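Local structure of catechol O-methyltransferase (Niastella koreensis, 7CVW) at residues S71-A76 against A105-Q110; Q112-K117 against V126-G131; D170-D175 against P181-A186. The protein transfers a methyl group from S-adenosyl-L-methionine to a hydroxyl of catechol-like compounds, with magnesium as its preferred metal, giving meta and para products in equal proportion. All blocks are in the same frame, centred on the assembly; numbering follows the deposited sequence.

Interaction 1. Residues S71-A76 against A105-Q110; sequences STIWMA and AGLTSQ. With SAH (S-adenosyl-L-homocysteine), chain E.
L107 pushes one methyl, CD1, against helix 70-76, where it meets I73 and A76. That methyl sits 3.9 Å from A76 CB and 4.0 Å from I73 CA, against residues about one helical turn apart. The side chains of I73 and L107 cross obliquely, I73 CG1 standing 4.2 Å from L107 CD1. With CG1 beside its backbone N (chi1 -69°), I73 also offers this methylene to A105, whose CB lies 4.2 Å away. I102 of helix 92-104 touches both I73 and L107, and L24 of helix 22-34 reaches I73 as well. G106, with positive phi, closes the preceding helix in a Schellman motif just after A105, and the chain then turns into strand 111-115 of the Rossmann-like methyltransferase fold. At its N-terminal end helix 70-76 meets S-adenosyl-L-homocysteine: S71 N donates to O of the ligand, and the amino N of the ligand donates to S71 OG at 2.9 Å. E63 also hydrogen-bonds S71 OG. Segment 71-76 thus meets the loop through apolar groups alone, while S71 gives directional polar bonds to the ligand and to E63.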
loop_
_atom_site.group_PDB
_atom_site.type_symbol
_atom_site.label_atom_id
_atom_site.label_comp_id
_atom_site.label_asym_id
_atom_site.label_seq_id
_atom_site.Cartn_x
_atom_site.Cartn_y
_atom_site.Cartn_z
ATOM N N SER A 71 12.266 -11.389 1.269
ATOM C CA SER A 71 11.820 -9.994 1.009
ATOM C C SER A 71 12.840 -9.333 0.083
ATOM O O SER A 71 12.424 -8.561 -0.798
ATOM C CB SER A 71 11.622 -9.187 2.255
ATOM O OG SER A 71 12.783 -9.179 3.056
ATOM N N THR A 72 14.129 -9.620 0.293
ATOM C CA THR A 72 15.251 -9.048 -0.477
ATOM C C THR A 72 15.077 -9.345 -1.971
ATOM O O THR A 72 15.243 -8.442 -2.817
ATOM C CB THR A 72 16.565 -9.623 0.053
ATOM O OG1 THR A 72 16.465 -9.714 1.482
ATOM C CG2 THR A 72 17.720 -8.762 -0.417
ATOM N N ILE A 73 14.766 -10.587 -2.302
ATOM C CA ILE A 73 14.606 -10.986 -3.729
ATOM C C ILE A 73 13.439 -10.217 -4.361
ATOM O O ILE A 73 13.580 -9.730 -5.484
ATOM C CB ILE A 73 14.421 -12.507 -3.838
ATOM C CG1 ILE A 73 15.730 -13.208 -3.466
ATOM C CG2 ILE A 73 13.929 -12.910 -5.218
ATOM C CD1 ILE A 73 15.598 -14.678 -3.139
ATOM N N TRP A 74 12.278 -10.181 -3.709
ATOM C CA TRP A 74 11.099 -9.428 -4.213
ATOM C C TRP A 74 11.502 -7.978 -4.503
ATOM O O TRP A 74 11.243 -7.468 -5.616
ATOM C CB TRP A 74 9.971 -9.494 -3.196
ATOM C CG TRP A 74 9.111 -10.717 -3.269
ATOM C CD1 TRP A 74 9.029 -11.731 -2.357
ATOM C CD2 TRP A 74 8.153 -11.015 -4.293
ATOM N NE1 TRP A 74 8.082 -12.631 -2.744
ATOM C CE2 TRP A 74 7.527 -12.219 -3.932
ATOM C CE3 TRP A 74 7.761 -10.366 -5.467
ATOM C CZ2 TRP A 74 6.533 -12.805 -4.724
ATOM C CZ3 TRP A 74 6.799 -10.957 -6.258
ATOM C CH2 TRP A 74 6.165 -12.134 -5.866
ATOM N N MET A 75 12.129 -7.283 -3.566
ATOM C CA MET A 75 12.465 -5.851 -3.791
ATOM C C MET A 75 13.591 -5.698 -4.816
ATOM O O MET A 75 13.492 -4.799 -5.644
ATOM C CB MET A 75 12.849 -5.146 -2.489
ATOM C CG MET A 75 11.665 -5.048 -1.557
ATOM S SD MET A 75 12.053 -4.090 -0.063
ATOM C CE MET A 75 13.147 -5.222 0.781
ATOM N N ALA A 76 14.642 -6.524 -4.781
ATOM C CA ALA A 76 15.802 -6.339 -5.690
ATOM C C ALA A 76 15.367 -6.544 -7.144
ATOM O O ALA A 76 15.940 -5.902 -8.055
ATOM C CB ALA A 76 16.896 -7.303 -5.319
ATOM N N ALA A 105 19.216 -16.632 -7.184
ATOM C CA ALA A 105 18.302 -15.691 -7.877
ATOM C C ALA A 105 19.072 -14.856 -8.921
ATOM O O ALA A 105 18.427 -14.038 -9.622
ATOM C CB ALA A 105 17.596 -14.815 -6.881
ATOM N N GLY A 106 20.393 -15.003 -9.039
ATOM C CA GLY A 106 21.195 -14.210 -9.988
ATOM C C GLY A 106 21.357 -12.770 -9.565
ATOM O O GLY A 106 21.562 -11.919 -10.438
ATOM N N LEU A 107 21.238 -12.462 -8.269
ATOM C CA LEU A 107 21.209 -11.050 -7.789
ATOM C C LEU A 107 22.522 -10.681 -7.095
ATOM O O LEU A 107 22.586 -9.622 -6.458
ATOM C CB LEU A 107 20.014 -10.872 -6.856
ATOM C CG LEU A 107 18.655 -10.888 -7.543
ATOM C CD1 LEU A 107 17.547 -10.973 -6.498
ATOM C CD2 LEU A 107 18.502 -9.655 -8.416
ATOM N N THR A 108 23.557 -11.509 -7.209
ATOM C CA THR A 108 24.847 -11.317 -6.509
ATOM C C THR A 108 25.390 -9.910 -6.776
ATOM O O THR A 108 25.914 -9.294 -5.839
ATOM C CB THR A 108 25.864 -12.379 -6.933
ATOM O OG1 THR A 108 25.248 -13.667 -6.818
ATOM C CG2 THR A 108 27.125 -12.317 -6.103
ATOM N N SER A 109 25.332 -9.441 -8.026
ATOM C CA SER A 109 25.945 -8.162 -8.463
ATOM C C SER A 109 25.210 -6.964 -7.852
ATOM O O SER A 109 25.824 -5.876 -7.763
ATOM C CB SER A 109 25.968 -8.053 -9.976
ATOM O OG SER A 109 26.786 -9.079 -10.503
ATOM N N GLN A 110 23.930 -7.122 -7.505
ATOM C CA GLN A 110 23.056 -5.977 -7.136
ATOM C C GLN A 110 22.747 -5.946 -5.635
ATOM O O GLN A 110 22.223 -4.925 -5.170
ATOM C CB GLN A 110 21.762 -6.036 -7.929
ATOM C CG GLN A 110 21.971 -5.733 -9.412
ATOM C CD GLN A 110 20.769 -6.213 -10.176
ATOM O OE1 GLN A 110 20.597 -7.414 -10.396
ATOM N NE2 GLN A 110 19.920 -5.274 -10.568
HETATM N N SAH E . 12.780 -9.251 5.918
HETATM C CA SAH E . 12.887 -10.718 6.049
HETATM C CB SAH E . 12.609 -11.156 7.495
HETATM C CG SAH E . 13.534 -10.568 8.509
HETATM S SD SAH E . 13.285 -11.558 10.038
HETATM C C SAH E . 11.864 -11.321 5.084
HETATM O O SAH E . 12.218 -12.192 4.375
HETATM O OXT SAH E . 10.773 -10.867 5.144
HETATM C "C5'" SAH E . 14.294 -10.595 11.207
HETATM C "C4'" SAH E . 15.762 -10.718 10.905
HETATM O "O4'" SAH E . 16.419 -9.687 11.653
HETATM C "C3'" SAH E . 16.445 -12.036 11.332
HETATM O "O3'" SAH E . 17.172 -12.638 10.276
HETATM C "C2'" SAH E . 17.380 -11.617 12.469
HETATM O "O2'" SAH E . 18.545 -12.391 12.566
HETATM C "C1'" SAH E . 17.657 -10.180 12.071
HETATM N N9 SAH E . 18.161 -9.342 13.135
HETATM C C8 SAH E . 17.940 -9.460 14.475
HETATM N N7 SAH E . 18.570 -8.562 15.179
HETATM C C5 SAH E . 19.252 -7.803 14.249
HETATM C C6 SAH E . 20.100 -6.684 14.360
HETATM N N6 SAH E . 20.441 -6.136 15.508
HETATM N N1 SAH E . 20.613 -6.184 13.233
HETATM C C2 SAH E . 20.277 -6.751 12.076
HETATM N N3 SAH E . 19.513 -7.806 11.854
HETATM C C4 SAH E . 19.000 -8.278 12.984
#

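Interaction 2. Residues Q112-K117 against V126-G131; sequences QIRTGK and VEEGAG. With SAH (S-adenosyl-L-homocysteine), chain E.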
loop_
_atom_site.group_PDB
_atom_site.type_symbol
_atom_site.label_atom_id
_atom_site.label_comp_id
_atom_site.label_asym_id
_atom_site.label_seq_id
_atom_site.Cartn_x
_atom_site.Cartn_y
_atom_site.Cartn_z
ATOM N N GLN A 112 24.053 -6.357 -1.671
ATOM C CA GLN A 112 25.164 -6.438 -0.714
ATOM C C GLN A 112 24.584 -6.801 0.653
ATOM O O GLN A 112 23.769 -6.022 1.184
ATOM C CB GLN A 112 25.936 -5.134 -0.630
ATOM C CG GLN A 112 27.101 -5.264 0.338
ATOM C CD GLN A 112 27.878 -3.983 0.483
ATOM O OE1 GLN A 112 27.331 -2.926 0.800
ATOM N NE2 GLN A 112 29.182 -4.091 0.279
ATOM N N ILE A 113 24.987 -7.941 1.193
ATOM C CA ILE A 113 24.593 -8.364 2.557
ATOM C C ILE A 113 25.695 -7.912 3.496
ATOM O O ILE A 113 26.832 -8.299 3.269
ATOM C CB ILE A 113 24.363 -9.873 2.675
ATOM C CG1 ILE A 113 23.308 -10.338 1.673
ATOM C CG2 ILE A 113 24.003 -10.226 4.109
ATOM C CD1 ILE A 113 23.251 -11.830 1.487
ATOM N N ARG A 114 25.354 -7.129 4.516
ATOM C CA ARG A 114 26.342 -6.691 5.524
ATOM C C ARG A 114 26.020 -7.408 6.824
ATOM O O ARG A 114 24.861 -7.282 7.309
ATOM C CB ARG A 114 26.275 -5.183 5.696
ATOM C CG ARG A 114 26.793 -4.414 4.498
ATOM C CD ARG A 114 27.593 -3.313 5.111
ATOM N NE ARG A 114 27.734 -2.311 4.132
ATOM C CZ ARG A 114 28.250 -1.128 4.354
ATOM N NH1 ARG A 114 28.701 -0.758 5.545
ATOM N NH2 ARG A 114 28.303 -0.323 3.327
ATOM N N THR A 115 26.971 -8.179 7.351
ATOM C CA THR A 115 26.745 -9.083 8.503
ATOM C C THR A 115 27.148 -8.364 9.792
ATOM O O THR A 115 28.320 -8.324 10.137
ATOM C CB THR A 115 27.498 -10.405 8.345
ATOM O OG1 THR A 115 27.160 -10.957 7.059
ATOM C CG2 THR A 115 27.171 -11.361 9.473
ATOM N N GLY A 116 26.171 -7.864 10.525
ATOM C CA GLY A 116 26.392 -7.248 11.835
ATOM C C GLY A 116 25.135 -6.591 12.330
ATOM O O GLY A 116 24.113 -6.716 11.646
ATOM N N LYS A 117 25.207 -5.967 13.500
ATOM C CA LYS A 117 24.028 -5.287 14.092
ATOM C C LYS A 117 23.676 -4.056 13.263
ATOM O O LYS A 117 24.559 -3.201 12.956
ATOM C CB LYS A 117 24.286 -4.921 15.551
ATOM C CG LYS A 117 24.395 -6.117 16.471
ATOM C CD LYS A 117 24.425 -5.753 17.913
ATOM C CE LYS A 117 24.350 -6.995 18.779
ATOM N NZ LYS A 117 24.184 -6.651 20.209
ATOM N N VAL A 126 26.136 6.088 7.019
ATOM C CA VAL A 126 26.182 7.582 7.090
ATOM C C VAL A 126 27.621 8.040 6.813
ATOM O O VAL A 126 27.795 8.908 5.917
ATOM C CB VAL A 126 25.619 8.119 8.415
ATOM C CG1 VAL A 126 25.866 9.620 8.553
ATOM C CG2 VAL A 126 24.133 7.820 8.505
ATOM N N GLU A 127 28.619 7.448 7.478
ATOM C CA GLU A 127 30.045 7.822 7.260
ATOM C C GLU A 127 30.425 7.606 5.794
ATOM O O GLU A 127 31.168 8.452 5.244
ATOM C CB GLU A 127 30.972 7.052 8.199
ATOM C CG GLU A 127 32.418 7.439 7.981
ATOM C CD GLU A 127 33.430 6.978 9.007
ATOM O OE1 GLU A 127 33.054 6.223 9.932
ATOM O OE2 GLU A 127 34.619 7.375 8.852
ATOM N N GLU A 128 29.934 6.535 5.161
ATOM C CA GLU A 128 30.264 6.159 3.768
ATOM C C GLU A 128 29.580 7.094 2.767
ATOM O O GLU A 128 29.973 7.077 1.606
ATOM C CB GLU A 128 29.809 4.734 3.476
ATOM C CG GLU A 128 30.615 3.690 4.214
ATOM C CD GLU A 128 29.891 2.355 4.345
ATOM O OE1 GLU A 128 28.968 2.089 3.523
ATOM O OE2 GLU A 128 30.249 1.577 5.244
ATOM N N GLY A 129 28.545 7.822 3.172
ATOM C CA GLY A 129 27.673 8.532 2.212
ATOM C C GLY A 129 26.921 7.551 1.331
ATOM O O GLY A 129 26.759 7.812 0.120
ATOM N N ALA A 130 26.461 6.426 1.897
ATOM C CA ALA A 130 25.821 5.341 1.118
ATOM C C ALA A 130 24.436 5.778 0.644
ATOM O O ALA A 130 23.932 5.177 -0.329
ATOM C CB ALA A 130 25.750 4.072 1.925
ATOM N N GLY A 131 23.852 6.772 1.302
ATOM C CA GLY A 131 22.528 7.278 0.906
ATOM C C GLY A 131 22.631 8.254 -0.264
ATOM O O GLY A 131 23.693 8.456 -0.851
HETATM N N SAH E . 12.780 -9.251 5.918
HETATM C CA SAH E . 12.887 -10.718 6.049
HETATM C CB SAH E . 12.609 -11.156 7.495
HETATM C CG SAH E . 13.534 -10.568 8.509
HETATM S SD SAH E . 13.285 -11.558 10.038
HETATM C C SAH E . 11.864 -11.321 5.084
HETATM O O SAH E . 12.218 -12.192 4.375
HETATM O OXT SAH E . 10.773 -10.867 5.144
HETATM C "C5'" SAH E . 14.294 -10.595 11.207
HETATM C "C4'" SAH E . 15.762 -10.718 10.905
HETATM O "O4'" SAH E . 16.419 -9.687 11.653
HETATM C "C3'" SAH E . 16.445 -12.036 11.332
HETATM O "O3'" SAH E . 17.172 -12.638 10.276
HETATM C "C2'" SAH E . 17.380 -11.617 12.469
HETATM O "O2'" SAH E . 18.545 -12.391 12.566
HETATM C "C1'" SAH E . 17.657 -10.180 12.071
HETATM N N9 SAH E . 18.161 -9.342 13.135
HETATM C C8 SAH E . 17.940 -9.460 14.475
HETATM N N7 SAH E . 18.570 -8.562 15.179
HETATM C C5 SAH E . 19.252 -7.803 14.249
HETATM C C6 SAH E . 20.100 -6.684 14.360
HETATM N N6 SAH E . 20.441 -6.136 15.508
HETATM N N1 SAH E . 20.613 -6.184 13.233
HETATM C C2 SAH E . 20.277 -6.751 12.076
HETATM N N3 SAH E . 19.513 -7.806 11.854
HETATM C C4 SAH E . 19.000 -8.278 12.984
#
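R114 and E128 meet in an end-on, bidentate salt bridge on the surface of the Rossmann-like methyltransferase fold, tying strand 111-115, at the edge of the sheet within this chain, to the end of helix 118-128, which follows it in the chain. Each terminal nitrogen of the guanidinium takes one carboxylate oxygen. NH2 of R114 reaches E128 OE1 at 2.5 Å with an N-H...O angle of 168°, a separation so unusually short that its exact length is doubtful, and NH1 of R114 reaches E128 OE2 at 2.8 Å. Both oxygens are approached on their syn sides. The two flat groups are nearly coplanar, 27° apart, and both oxygens lie close to the guanidinium plane.

The next shell holds the arginine in position. A weak bond of 3.4 Å runs from R114 NE to Q112 OE1, two residues back on the same side of the strand, and Q124 gives NH1 a further weak partner. I121 and L125 of helix 118-128 pack against the R114 side chain, which bends at chi2 (-138°) on its way to the carboxylate. E128 comes from the opposite direction, its chain extended beyond CG, just before G129 closes the helix in a Schellman motif. Backbone bonds from R114 to T87 and E89 fix the strand in the sheet. Farther along, the chain leaves the strand and passes the adenine of S-adenosyl-L-homocysteine, with K117 at the N-cap position of helix 118-128. There G116 O lies 3.9 Å from ligand C2, and K117 CA comes within 3.6 Å of the adenine N1.

Interaction 3. Residues D170-D175 against P181-A186; sequences DGKVLD and PAVQGA
V183 presses both of its methyls against K172, and this is the close side of the contact between the short 3-10 segment 172-174 and the first turns of helix 181-195. CG1 of V183, anti to its backbone N (chi1 173°), comes within 3.3 Å of K172 O, while CG2 lies 3.8 Å from K172 CB. The two side chains cross at about a right angle, with the valine closest to the CB end of the lysine. One helical turn on, A186 continues the apolar surface: its CB stands 3.7 Å from V173 CG1. The same V173 methyl is farther from V183 CG1, at 4.5 Å. On this inner side V173 O is hydrogen-bonded to R187 NH1, farther along the same helix.

Toward the outside the packing gives way to charge. Beyond its aliphatic root K172 bends at chi3 (-82°) and turns its amino group off the valine, NZ forming a salt bridge with E180, immediately ahead of the helix. Y12 of the second subunit packs on V173 and L174, placing this loop in the contact between subunits. The helix also passes near the metal site, with the side chain of A186 about 7 Å from that of N166, a magnesium ligand. The chemistry is therefore split: methyl groups fit the loop closely to the helix without polar bonds between the two segments, while the charged end of K172 and the V173 carbonyl find their partners in flanking residues.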
loop_
_atom_site.group_PDB
_atom_site.type_symbol
_atom_site.label_atom_id
_atom_site.label_comp_id
_atom_site.label_asym_id
_atom_site.label_seq_id
_atom_site.Cartn_x
_atom_site.Cartn_y
_atom_site.Cartn_z
ATOM N N ASP A 170 -1.082 -8.634 16.117
ATOM C CA ASP A 170 -2.353 -9.314 16.466
ATOM C C ASP A 170 -3.190 -8.367 17.332
ATOM O O ASP A 170 -4.052 -8.862 18.039
ATOM C CB ASP A 170 -2.092 -10.647 17.174
ATOM C CG ASP A 170 -3.211 -11.672 17.062
ATOM O OD1 ASP A 170 -3.969 -11.590 16.098
ATOM O OD2 ASP A 170 -3.317 -12.542 17.970
ATOM N N GLY A 171 -2.939 -7.053 17.270
ATOM C CA GLY A 171 -3.689 -6.031 18.023
ATOM C C GLY A 171 -3.172 -5.865 19.439
ATOM O O GLY A 171 -3.782 -5.109 20.194
ATOM N N LYS A 172 -2.083 -6.540 19.794
ATOM C CA LYS A 172 -1.495 -6.471 21.162
ATOM C C LYS A 172 -0.918 -5.074 21.402
ATOM O O LYS A 172 -0.679 -4.739 22.561
ATOM C CB LYS A 172 -0.434 -7.557 21.352
ATOM C CG LYS A 172 -1.030 -8.958 21.460
ATOM C CD LYS A 172 -0.030 -10.004 21.849
ATOM C CE LYS A 172 0.779 -10.494 20.676
ATOM N NZ LYS A 172 1.487 -11.756 21.013
ATOM N N VAL A 173 -0.658 -4.289 20.360
ATOM C CA VAL A 173 -0.167 -2.896 20.539
ATOM C C VAL A 173 -1.227 -2.072 21.294
ATOM O O VAL A 173 -0.876 -0.976 21.736
ATOM C CB VAL A 173 0.235 -2.201 19.225
ATOM C CG1 VAL A 173 1.497 -2.810 18.637
ATOM C CG2 VAL A 173 -0.920 -2.186 18.232
ATOM N N LEU A 174 -2.482 -2.520 21.369
ATOM C CA LEU A 174 -3.520 -1.793 22.155
ATOM C C LEU A 174 -3.264 -1.953 23.660
ATOM O O LEU A 174 -3.809 -1.175 24.448
ATOM C CB LEU A 174 -4.900 -2.337 21.798
ATOM C CG LEU A 174 -5.379 -2.053 20.379
ATOM C CD1 LEU A 174 -6.823 -2.471 20.245
ATOM C CD2 LEU A 174 -5.225 -0.583 20.027
ATOM N N ASP A 175 -2.489 -2.945 24.072
ATOM C CA ASP A 175 -2.233 -3.239 25.508
ATOM C C ASP A 175 -1.032 -2.420 25.989
ATOM O O ASP A 175 0.136 -2.843 25.766
ATOM C CB ASP A 175 -2.001 -4.735 25.726
ATOM C CG ASP A 175 -1.756 -5.120 27.181
ATOM O OD1 ASP A 175 -1.770 -4.225 28.056
ATOM O OD2 ASP A 175 -1.554 -6.306 27.413
ATOM N N PRO A 181 8.647 -7.791 24.421
ATOM C CA PRO A 181 9.565 -6.849 23.785
ATOM C C PRO A 181 9.093 -6.362 22.408
ATOM O O PRO A 181 9.247 -5.176 22.138
ATOM C CB PRO A 181 10.870 -7.661 23.673
ATOM C CG PRO A 181 10.813 -8.604 24.838
ATOM C CD PRO A 181 9.351 -8.954 24.999
ATOM N N ALA A 182 8.611 -7.260 21.565
ATOM C CA ALA A 182 8.256 -6.922 20.164
ATOM C C ALA A 182 7.030 -5.993 20.172
ATOM O O ALA A 182 6.926 -5.139 19.286
ATOM C CB ALA A 182 8.046 -8.166 19.360
ATOM N N VAL A 183 6.148 -6.142 21.150
ATOM C CA VAL A 183 4.912 -5.312 21.223
ATOM C C VAL A 183 5.316 -3.942 21.762
ATOM O O VAL A 183 4.865 -2.924 21.231
ATOM C CB VAL A 183 3.827 -5.991 22.072
ATOM C CG1 VAL A 183 2.633 -5.076 22.302
ATOM C CG2 VAL A 183 3.383 -7.301 21.447
ATOM N N GLN A 184 6.154 -3.893 22.793
ATOM C CA GLN A 184 6.655 -2.598 23.305
ATOM C C GLN A 184 7.422 -1.867 22.194
ATOM O O GLN A 184 7.261 -0.622 22.044
ATOM C CB GLN A 184 7.565 -2.798 24.513
ATOM C CG GLN A 184 6.874 -3.441 25.694
ATOM C CD GLN A 184 7.799 -3.554 26.883
ATOM O OE1 GLN A 184 9.001 -3.309 26.797
ATOM N NE2 GLN A 184 7.234 -3.916 28.020
ATOM N N GLY A 185 8.230 -2.588 21.426
ATOM C CA GLY A 185 8.996 -1.962 20.336
ATOM C C GLY A 185 8.068 -1.354 19.310
ATOM O O GLY A 185 8.319 -0.227 18.857
ATOM N N ALA A 186 7.011 -2.069 18.959
ATOM C CA ALA A 186 6.023 -1.584 17.973
ATOM C C ALA A 186 5.296 -0.357 18.527
ATOM O O ALA A 186 5.118 0.593 17.791
ATOM C CB ALA A 186 5.068 -2.701 17.634
#

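Overall arrangement
The three contacts follow one another along a single methyltransferase domain, and two of them meet the same ligand. Interactions 1 and 2, whose centres are about 17 Å apart, are nearly continuous in sequence: 105-110 leads into strand 111-115, on which segment 112-117 begins. They reach different ends of S-adenosyl-L-homocysteine, the first its amino-acid part and the second its adenine. Interaction 3 stands apart, its centre about 31 Å from that of interaction 1 and about 29 Å from that of interaction 2. From interaction 3, the side chain of A186 is about 11 Å from magnesium and about 14 Å from the ligand. Interactions 1 and 3 lie on opposite sides of the chain's centre, their nearest atoms about 17 Å apart.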